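PDB 3CP7: alkaline serine protease AL20 from Nesterenkonia abyssinica, which probably hydrolyses peptide bonds in proteins as a secreted, trypsin-like alkaline serine protease. Local coordinates for residues P201-G204 against S205-Q209. Sequence-based numbering, arbitrary orientation.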
loop_
_atom_site.group_PDB
_atom_site.type_symbol
_atom_site.label_atom_id
_atom_site.label_comp_id
_atom_site.label_asym_id
_atom_site.label_seq_id
_atom_site.Cartn_x
_atom_site.Cartn_y
_atom_site.Cartn_z
ATOM N N PRO A 201 1.883 -15.518 -8.267
ATOM C CA PRO A 201 1.769 -14.356 -9.142
ATOM C C PRO A 201 3.061 -14.021 -9.875
ATOM O O PRO A 201 4.163 -14.299 -9.375
ATOM C CB PRO A 201 1.397 -13.227 -8.171
ATOM C CG PRO A 201 2.054 -13.655 -6.868
ATOM C CD PRO A 201 1.842 -15.145 -6.836
ATOM N N TYR A 202 2.927 -13.388 -11.032
ATOM C CA TYR A 202 4.104 -12.918 -11.746
ATOM C C TYR A 202 4.747 -11.757 -10.985
ATOM O O TYR A 202 4.077 -10.781 -10.625
ATOM C CB TYR A 202 3.754 -12.510 -13.186
ATOM C CG TYR A 202 4.971 -12.101 -13.976
ATOM C CD1 TYR A 202 5.245 -10.756 -14.211
ATOM C CD2 TYR A 202 5.867 -13.061 -14.450
ATOM C CE1 TYR A 202 6.381 -10.377 -14.917
ATOM C CE2 TYR A 202 7.008 -12.683 -15.157
ATOM C CZ TYR A 202 7.244 -11.342 -15.390
ATOM O OH TYR A 202 8.377 -10.965 -16.075
ATOM N N PHE A 203 6.048 -11.860 -10.738
ATOM C CA PHE A 203 6.763 -10.759 -10.092
ATOM C C PHE A 203 7.224 -9.772 -11.167
ATOM O O PHE A 203 8.303 -9.927 -11.762
ATOM C CB PHE A 203 7.949 -11.275 -9.269
ATOM C CG PHE A 203 7.626 -11.554 -7.806
ATOM C CD1 PHE A 203 6.319 -11.823 -7.356
ATOM C CD2 PHE A 203 8.659 -11.587 -6.879
ATOM C CE1 PHE A 203 6.062 -12.068 -5.987
ATOM C CE2 PHE A 203 8.406 -11.860 -5.520
ATOM C CZ PHE A 203 7.112 -12.098 -5.082
ATOM N N GLY A 204 6.382 -8.777 -11.425
ATOM C CA GLY A 204 6.674 -7.763 -12.426
ATOM C C GLY A 204 6.965 -6.418 -11.801
ATOM O O GLY A 204 7.450 -6.347 -10.673
ATOM N N SER A 205 6.625 -5.347 -12.508
ATOM C CA SER A 205 6.923 -4.000 -12.028
ATOM C C SER A 205 6.062 -3.597 -10.831
ATOM O O SER A 205 6.486 -2.784 -10.007
ATOM C CB SER A 205 6.780 -2.980 -13.145
ATOM O OG SER A 205 5.503 -3.061 -13.753
ATOM N N GLY A 206 4.857 -4.159 -10.728
ATOM C CA GLY A 206 4.015 -3.909 -9.554
ATOM C C GLY A 206 4.685 -4.454 -8.308
ATOM O O GLY A 206 4.851 -3.739 -7.300
ATOM N N ALA A 207 5.084 -5.723 -8.374
ATOM C CA ALA A 207 5.776 -6.353 -7.260
ATOM C C ALA A 207 7.084 -5.623 -6.958
ATOM O O ALA A 207 7.412 -5.418 -5.794
ATOM C CB ALA A 207 6.014 -7.816 -7.539
ATOM N N GLN A 208 7.822 -5.213 -7.990
ATOM C CA GLN A 208 9.098 -4.544 -7.745
ATOM C C GLN A 208 8.916 -3.218 -7.011
ATOM O O GLN A 208 9.635 -2.927 -6.054
ATOM C CB GLN A 208 9.847 -4.296 -9.043
ATOM C CG GLN A 208 11.214 -3.675 -8.772
ATOM C CD GLN A 208 12.154 -3.761 -9.934
ATOM O OE1 GLN A 208 11.738 -3.958 -11.066
ATOM N NE2 GLN A 208 13.439 -3.585 -9.658
ATOM N N GLN A 209 7.956 -2.422 -7.457
ATOM C CA GLN A 209 7.705 -1.138 -6.823
ATOM C C GLN A 209 7.120 -1.273 -5.411
ATOM O O GLN A 209 7.428 -0.474 -4.540
ATOM C CB GLN A 209 6.830 -0.269 -7.711
ATOM C CG GLN A 209 7.563 0.157 -8.981
ATOM C CD GLN A 209 6.716 0.977 -9.898
ATOM O OE1 GLN A 209 6.925 2.181 -10.040
ATOM N NE2 GLN A 209 5.743 0.339 -10.528
HETATM O O HOH W 1 4.012 -7.501 -10.523
#
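The methyl of Ala207 lies over one face of the Phe203 ring, with CB 4.0 Å from CD1. It meets the CG-CD1 side of the ring and also touches Phe203 CA. Beyond this pair, the Phe203 side chain also packs on Ile115 and on Asn184 of strand 183-191. The carbonyl of Gly204, the N-cap residue, takes the first turn's bond from Gln208 N, at 2.9 Å to Gly204 O. A water is shared by two backbone N-H groups, accepting from Gly204 N at 2.8 Å and from Ala207 N at 3.0 Å. It thus ties the loop to the first turn.

At the next residue, Ser205 O receives two N-H groups from Gln209. The backbone N is 3.0 Å from Ser205 O, and the side-chain NE2 reaches the same oxygen from the opposite face, at 3.3 Å. In Gln209, CG stands anti to the residue's own carbonyl carbon (chi1 -68°), and the amide is twisted about the CG-CD bond (chi3 108°), which brings NE2 to Ser205 O. NE2 sits well above the carbonyl plane, although the oxygen lies nearly in the Gln209 amide plane. NE2 also bonds Thr216 OG1 of the second subunit.

The contact joins strand 197-200 to the C-terminal helix 205-214 of this trypsin-like fold. Its chemistry is mainly polar: backbone bonds and the Gln209 amide serve the oxygens of Gly204 and Ser205, the water serves the N-H of Ala207, and the apolar part is Ala207 on the Phe203 ring.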